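PDB 4OUA: proteolytically activated form of PPO4 Tyrosinase from Agaricus bisporus var. bisporus H97, which catalyses the copper-dependent o-hydroxylation of monophenols and the oxidation of the resulting o-diphenols to o-quinones, in the initial step of melanin synthesis. Local coordinates for residues Val285-Ser290 with Tyr351-Lys356; Gln293-Gly298 with Tyr368-Ile373. All coordinates share one frame; numbering follows the deposited sequence.

In the fold
Both interactions pack later parts of the chain on helix 277-295, which also carries the copper ligand His282. Interaction 1 lies nearer the active site: the side chain of Asp286 is about 11 Å from a bound copper ion. Interaction 2 sits at the end of the same helix, away from the annotated sites. Their centres are about 10 Å apart, and they touch directly. Asp353 OD2 of interaction 1 and His372 NE2 of interaction 2 are 2.7 Å apart, a probable hydrogen bond. Phe354 CE1 packs on Ile369 CD1 at 3.5 Å. The loop 351-356 thus bridges helix 277-295 and helix 362-377.

Interaction 1: Val285-Ser290 with Tyr351-Lys356; sequences VDRHLS and YPDFDK
Arg287 lays its CB and CG over one face of the Tyr351 ring. Arg287 CB sits 3.7 Å from the Tyr351 ring centroid, a CH-pi contact, and Arg287 CG is 3.4 Å from Tyr351 CD1. The first two torsions are extended (chi1 -172°), which carries the chain across the ring. A bend at chi3 (75°) then sets the guanidinium beside Asp353. This is a salt bridge. Arg287 NH1 pairs with Asp353 OD2 and donates a nearly straight hydrogen bond to Asp353 OD1 at 2.9 Å. OD1 is met on its syn side. The bond is flat with the guanidinium but tilted 24° out of the carboxylate plane. Asp132 pairs with the other terminal nitrogen, NH2.

Tyr351 closes the Tyr-X-Tyr motif of the tyrosinase family, which begins at Tyr349. Its OH donates to Asp286 OD2, and the carboxylate oxygen stands at the ring edge. Tyr349 OH is hydrogen-bonded to the same oxygen, while OD1 makes a salt bridge to Arg91 of helix 86-109. The side chain of Asp286 is about 6 Å from those of the copper ligands His90 and His282.

Ser290 comes to the ring obliquely, with Ser290 OG 3.2 Å from Tyr351 CE2. Its carbonyl meets the edge of the Phe354 ring, with Ser290 O 3.5 Å from Phe354 CZ.

Interaction 2: Gln293-Gly298 with Tyr368-Ile373; sequences QALYPG and YINDHI
Ala294 and Leu295 pack against Ile369, Asn370 and Ile373. Helix 277-295, which carries His282, is one of the helices of the four-helix bundle that houses the two coppers in tyrosinases. Helix 362-377 packs against its C-terminal end, with the middle of the later helix meeting the last turn of the earlier one. No hydrogen bond crosses between the two segments. The contact is largely apolar and buried.

The first apolar pair is Ala294 with Ile369. The CA atoms of the two segments are nearest at this pair, 6.6 Å apart, and at Leu295 and Asn370, 6.7 Å apart. The small methyl of Ala294 is consistent with this close approach. Ala294 CB lies 3.5 Å from Ile369 CG1 and touches CB and CG2 as well, so it rests against the branch point of the isoleucine. The chi2 torsion of Ile369 (-58°) points CD1 past Ala294, to Phe354.

The second apolar pair is Leu295 with Ile373. They reach toward each other tip to tip, with CD1 of Leu295 3.4 Å from CD1 of Ile373. An extended chi2 (179°) carries the Ile373 methyl out to the leucine. Helix 201-224 also joins this packing: Tyr220, Leu223 and Lys224 touch Ile373.

The remaining contact is between an apolar branch and a polar side chain. Leu295 and Asn370 cross at about a right angle. The Leu295 CD2 methyl lies 3.6 Å from Asn370 CB and equally far from the amide oxygen, Asn370 OD1.

Interaction 1: Val285-Ser290 with Tyr351-Lys356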
loop_
_atom_site.group_PDB
_atom_site.type_symbol
_atom_site.label_atom_id
_atom_site.label_comp_id
_atom_site.label_asym_id
_atom_site.label_seq_id
_atom_site.Cartn_x
_atom_site.Cartn_y
_atom_site.Cartn_z
ATOM N N VAL A 285 -6.149 -0.622 -2.415
ATOM C CA VAL A 285 -7.021 -0.908 -1.285
ATOM C C VAL A 285 -7.564 0.399 -0.725
ATOM O O VAL A 285 -8.711 0.472 -0.284
ATOM C CB VAL A 285 -6.289 -1.680 -0.175
ATOM C CG1 VAL A 285 -7.127 -1.716 1.096
ATOM C CG2 VAL A 285 -5.947 -3.086 -0.645
ATOM N N ASP A 286 -6.730 1.432 -0.757
ATOM C CA ASP A 286 -7.129 2.748 -0.286
ATOM C C ASP A 286 -8.093 3.397 -1.272
ATOM O O ASP A 286 -8.970 4.165 -0.878
ATOM C CB ASP A 286 -5.905 3.638 -0.077
ATOM C CG ASP A 286 -6.248 4.947 0.601
ATOM O OD1 ASP A 286 -6.271 4.980 1.848
ATOM O OD2 ASP A 286 -6.494 5.942 -0.113
ATOM N N ARG A 287 -7.928 3.079 -2.553
ATOM C CA ARG A 287 -8.811 3.605 -3.587
ATOM C C ARG A 287 -10.212 3.031 -3.426
ATOM O O ARG A 287 -11.206 3.704 -3.692
ATOM C CB ARG A 287 -8.271 3.291 -4.982
ATOM C CG ARG A 287 -9.045 3.965 -6.104
ATOM C CD ARG A 287 -8.427 3.676 -7.460
ATOM N NE ARG A 287 -8.705 2.315 -7.902
ATOM C CZ ARG A 287 -9.632 1.998 -8.799
ATOM N NH1 ARG A 287 -10.368 2.948 -9.358
ATOM N NH2 ARG A 287 -9.819 0.733 -9.142
ATOM N N HIS A 288 -10.276 1.775 -2.994
ATOM C CA HIS A 288 -11.547 1.122 -2.716
ATOM C C HIS A 288 -12.278 1.865 -1.606
ATOM O O HIS A 288 -13.488 2.084 -1.679
ATOM C CB HIS A 288 -11.330 -0.342 -2.326
ATOM C CG HIS A 288 -10.905 -1.214 -3.466
ATOM N ND1 HIS A 288 -10.456 -2.505 -3.288
ATOM C CD2 HIS A 288 -10.869 -0.985 -4.801
ATOM C CE1 HIS A 288 -10.161 -3.034 -4.463
ATOM N NE2 HIS A 288 -10.401 -2.131 -5.397
ATOM N N LEU A 289 -11.527 2.254 -0.581
ATOM C CA LEU A 289 -12.083 3.009 0.531
ATOM C C LEU A 289 -12.647 4.343 0.051
ATOM O O LEU A 289 -13.713 4.767 0.492
ATOM C CB LEU A 289 -11.019 3.235 1.605
ATOM C CG LEU A 289 -11.483 3.928 2.885
ATOM C CD1 LEU A 289 -12.614 3.147 3.529
ATOM C CD2 LEU A 289 -10.320 4.086 3.847
ATOM N N SER A 290 -11.928 4.996 -0.858
ATOM C CA SER A 290 -12.379 6.262 -1.428
ATOM C C SER A 290 -13.653 6.072 -2.244
ATOM O O SER A 290 -14.578 6.877 -2.158
ATOM C CB SER A 290 -11.286 6.885 -2.302
ATOM O OG SER A 290 -10.171 7.287 -1.525
ATOM N N TYR A 351 -7.829 10.174 -6.303
ATOM C CA TYR A 351 -7.861 9.184 -7.373
ATOM C C TYR A 351 -8.586 9.722 -8.598
ATOM O O TYR A 351 -9.534 10.497 -8.475
ATOM C CB TYR A 351 -8.515 7.891 -6.880
ATOM C CG TYR A 351 -7.796 7.288 -5.697
ATOM C CD1 TYR A 351 -6.720 6.431 -5.877
ATOM C CD2 TYR A 351 -8.180 7.590 -4.398
ATOM C CE1 TYR A 351 -6.051 5.885 -4.799
ATOM C CE2 TYR A 351 -7.518 7.048 -3.312
ATOM C CZ TYR A 351 -6.454 6.196 -3.519
ATOM O OH TYR A 351 -5.791 5.653 -2.442
ATOM N N PRO A 352 -8.132 9.309 -9.789
ATOM C CA PRO A 352 -8.655 9.785 -11.074
ATOM C C PRO A 352 -10.110 9.387 -11.317
ATOM O O PRO A 352 -10.728 9.881 -12.261
ATOM C CB PRO A 352 -7.729 9.117 -12.098
ATOM C CG PRO A 352 -7.178 7.930 -11.397
ATOM C CD PRO A 352 -7.047 8.329 -9.962
ATOM N N ASP A 353 -10.644 8.508 -10.473
ATOM C CA ASP A 353 -12.032 8.076 -10.586
ATOM C C ASP A 353 -13.000 9.227 -10.330
ATOM O O ASP A 353 -14.164 9.165 -10.720
ATOM C CB ASP A 353 -12.319 6.933 -9.610
ATOM C CG ASP A 353 -11.318 5.798 -9.729
ATOM O OD1 ASP A 353 -10.258 5.871 -9.073
ATOM O OD2 ASP A 353 -11.592 4.837 -10.477
ATOM N N PHE A 354 -12.509 10.278 -9.678
ATOM C CA PHE A 354 -13.356 11.389 -9.264
ATOM C C PHE A 354 -13.159 12.650 -10.102
ATOM O O PHE A 354 -13.766 13.683 -9.821
ATOM C CB PHE A 354 -13.102 11.723 -7.793
ATOM C CG PHE A 354 -13.330 10.571 -6.859
ATOM C CD1 PHE A 354 -14.608 10.249 -6.437
ATOM C CD2 PHE A 354 -12.267 9.816 -6.397
ATOM C CE1 PHE A 354 -14.823 9.192 -5.574
ATOM C CE2 PHE A 354 -12.474 8.757 -5.533
ATOM C CZ PHE A 354 -13.754 8.444 -5.122
ATOM N N ASP A 355 -12.318 12.564 -11.129
ATOM C CA ASP A 355 -11.915 13.747 -11.891
ATOM C C ASP A 355 -13.081 14.475 -12.554
ATOM O O ASP A 355 -13.124 15.707 -12.563
ATOM C CB ASP A 355 -10.880 13.365 -12.956
ATOM C CG ASP A 355 -9.495 13.137 -12.371
ATOM O OD1 ASP A 355 -9.235 13.610 -11.242
ATOM O OD2 ASP A 355 -8.662 12.492 -13.045
ATOM N N LYS A 356 -14.026 13.719 -13.105
ATOM C CA LYS A 356 -15.145 14.315 -13.829
ATOM C C LYS A 356 -16.257 14.813 -12.906
ATOM O O LYS A 356 -17.261 15.345 -13.377
ATOM C CB LYS A 356 -15.721 13.315 -14.834
ATOM C CG LYS A 356 -15.151 13.441 -16.239
ATOM C CD LYS A 356 -13.676 13.081 -16.285
ATOM C CE LYS A 356 -13.125 13.216 -17.698
ATOM N NZ LYS A 356 -11.726 12.713 -17.808
#

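Interaction 2: Gln293-Gly298 with Tyr368-Ile373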
loop_
_atom_site.group_PDB
_atom_site.type_symbol
_atom_site.label_atom_id
_atom_site.label_comp_id
_atom_site.label_asym_id
_atom_site.label_seq_id
_atom_site.Cartn_x
_atom_site.Cartn_y
_atom_site.Cartn_z
ATOM N N GLN A 293 -16.571 5.256 0.043
ATOM C CA GLN A 293 -17.013 6.485 0.696
ATOM C C GLN A 293 -18.005 7.246 -0.177
ATOM O O GLN A 293 -18.917 7.897 0.329
ATOM C CB GLN A 293 -15.820 7.385 1.028
ATOM C CG GLN A 293 -14.918 6.865 2.133
ATOM C CD GLN A 293 -13.705 7.746 2.349
ATOM O OE1 GLN A 293 -12.569 7.269 2.359
ATOM N NE2 GLN A 293 -13.938 9.043 2.520
ATOM N N ALA A 294 -17.818 7.161 -1.490
ATOM C CA ALA A 294 -18.695 7.842 -2.432
ATOM C C ALA A 294 -20.094 7.231 -2.415
ATOM O O ALA A 294 -21.090 7.933 -2.588
ATOM C CB ALA A 294 -18.110 7.789 -3.832
ATOM N N LEU A 295 -20.163 5.921 -2.202
ATOM C CA LEU A 295 -21.442 5.221 -2.166
ATOM C C LEU A 295 -22.098 5.319 -0.793
ATOM O O LEU A 295 -23.317 5.435 -0.688
ATOM C CB LEU A 295 -21.264 3.750 -2.552
ATOM C CG LEU A 295 -20.755 3.459 -3.965
ATOM C CD1 LEU A 295 -20.704 1.959 -4.213
ATOM C CD2 LEU A 295 -21.621 4.149 -5.009
ATOM N N TYR A 296 -21.282 5.276 0.256
ATOM C CA TYR A 296 -21.796 5.269 1.621
ATOM C C TYR A 296 -21.292 6.447 2.448
ATOM O O TYR A 296 -20.580 6.254 3.433
ATOM C CB TYR A 296 -21.425 3.961 2.321
ATOM C CG TYR A 296 -22.086 2.739 1.729
ATOM C CD1 TYR A 296 -23.382 2.389 2.085
ATOM C CD2 TYR A 296 -21.415 1.933 0.821
ATOM C CE1 TYR A 296 -23.991 1.273 1.549
ATOM C CE2 TYR A 296 -22.016 0.814 0.280
ATOM C CZ TYR A 296 -23.305 0.489 0.648
ATOM O OH TYR A 296 -23.909 -0.627 0.113
ATOM N N PRO A 297 -21.670 7.674 2.056
ATOM C CA PRO A 297 -21.262 8.864 2.807
ATOM C C PRO A 297 -21.880 8.887 4.201
ATOM O O PRO A 297 -23.020 8.457 4.373
ATOM C CB PRO A 297 -21.790 10.017 1.951
ATOM C CG PRO A 297 -22.937 9.432 1.208
ATOM C CD PRO A 297 -22.554 8.008 0.927
ATOM N N GLY A 298 -21.129 9.376 5.182
ATOM C CA GLY A 298 -21.618 9.448 6.545
ATOM C C GLY A 298 -21.197 8.255 7.381
ATOM O O GLY A 298 -21.155 8.334 8.608
ATOM N N TYR A 368 -22.451 8.951 -9.980
ATOM C CA TYR A 368 -21.362 8.823 -10.941
ATOM C C TYR A 368 -20.464 7.643 -10.592
ATOM O O TYR A 368 -20.133 6.823 -11.448
ATOM C CB TYR A 368 -20.538 10.109 -10.995
ATOM C CG TYR A 368 -19.382 10.056 -11.968
ATOM C CD1 TYR A 368 -19.569 10.349 -13.312
ATOM C CD2 TYR A 368 -18.104 9.716 -11.543
ATOM C CE1 TYR A 368 -18.521 10.303 -14.206
ATOM C CE2 TYR A 368 -17.047 9.668 -12.431
ATOM C CZ TYR A 368 -17.262 9.962 -13.762
ATOM O OH TYR A 368 -16.216 9.917 -14.655
ATOM N N ILE A 369 -20.073 7.567 -9.325
ATOM C CA ILE A 369 -19.193 6.506 -8.857
ATOM C C ILE A 369 -19.875 5.146 -8.936
ATOM O O ILE A 369 -19.246 4.146 -9.283
ATOM C CB ILE A 369 -18.727 6.764 -7.414
ATOM C CG1 ILE A 369 -17.955 8.080 -7.337
ATOM C CG2 ILE A 369 -17.862 5.618 -6.921
ATOM C CD1 ILE A 369 -16.746 8.122 -8.244
ATOM N N ASN A 370 -21.165 5.115 -8.615
ATOM C CA ASN A 370 -21.935 3.878 -8.680
ATOM C C ASN A 370 -21.960 3.314 -10.097
ATOM O O ASN A 370 -21.766 2.116 -10.299
ATOM C CB ASN A 370 -23.361 4.105 -8.180
ATOM C CG ASN A 370 -24.098 2.807 -7.920
ATOM O OD1 ASN A 370 -24.110 2.303 -6.798
ATOM N ND2 ASN A 370 -24.712 2.254 -8.960
ATOM N N ASP A 371 -22.201 4.178 -11.078
ATOM C CA ASP A 371 -22.147 3.768 -12.476
ATOM C C ASP A 371 -20.741 3.317 -12.836
ATOM O O ASP A 371 -20.555 2.397 -13.631
ATOM C CB ASP A 371 -22.584 4.904 -13.402
ATOM C CG ASP A 371 -24.070 5.179 -13.330
ATOM O OD1 ASP A 371 -24.803 4.362 -12.733
ATOM O OD2 ASP A 371 -24.507 6.211 -13.881
ATOM N N HIS A 372 -19.753 3.980 -12.241
ATOM C CA HIS A 372 -18.353 3.653 -12.466
ATOM C C HIS A 372 -18.042 2.231 -12.008
ATOM O O HIS A 372 -17.447 1.444 -12.748
ATOM C CB HIS A 372 -17.456 4.658 -11.739
ATOM C CG HIS A 372 -15.993 4.400 -11.913
ATOM N ND1 HIS A 372 -15.417 4.175 -13.143
ATOM C CD2 HIS A 372 -14.986 4.334 -11.009
ATOM C CE1 HIS A 372 -14.121 3.980 -12.991
ATOM N NE2 HIS A 372 -13.832 4.071 -11.706
ATOM N N ILE A 373 -18.456 1.905 -10.788
ATOM C CA ILE A 373 -18.234 0.573 -10.235
ATOM C C ILE A 373 -18.977 -0.496 -11.032
ATOM O O ILE A 373 -18.398 -1.523 -11.389
ATOM C CB ILE A 373 -18.670 0.498 -8.762
ATOM C CG1 ILE A 373 -17.873 1.504 -7.926
ATOM C CG2 ILE A 373 -18.490 -0.915 -8.228
ATOM C CD1 ILE A 373 -18.255 1.529 -6.463
#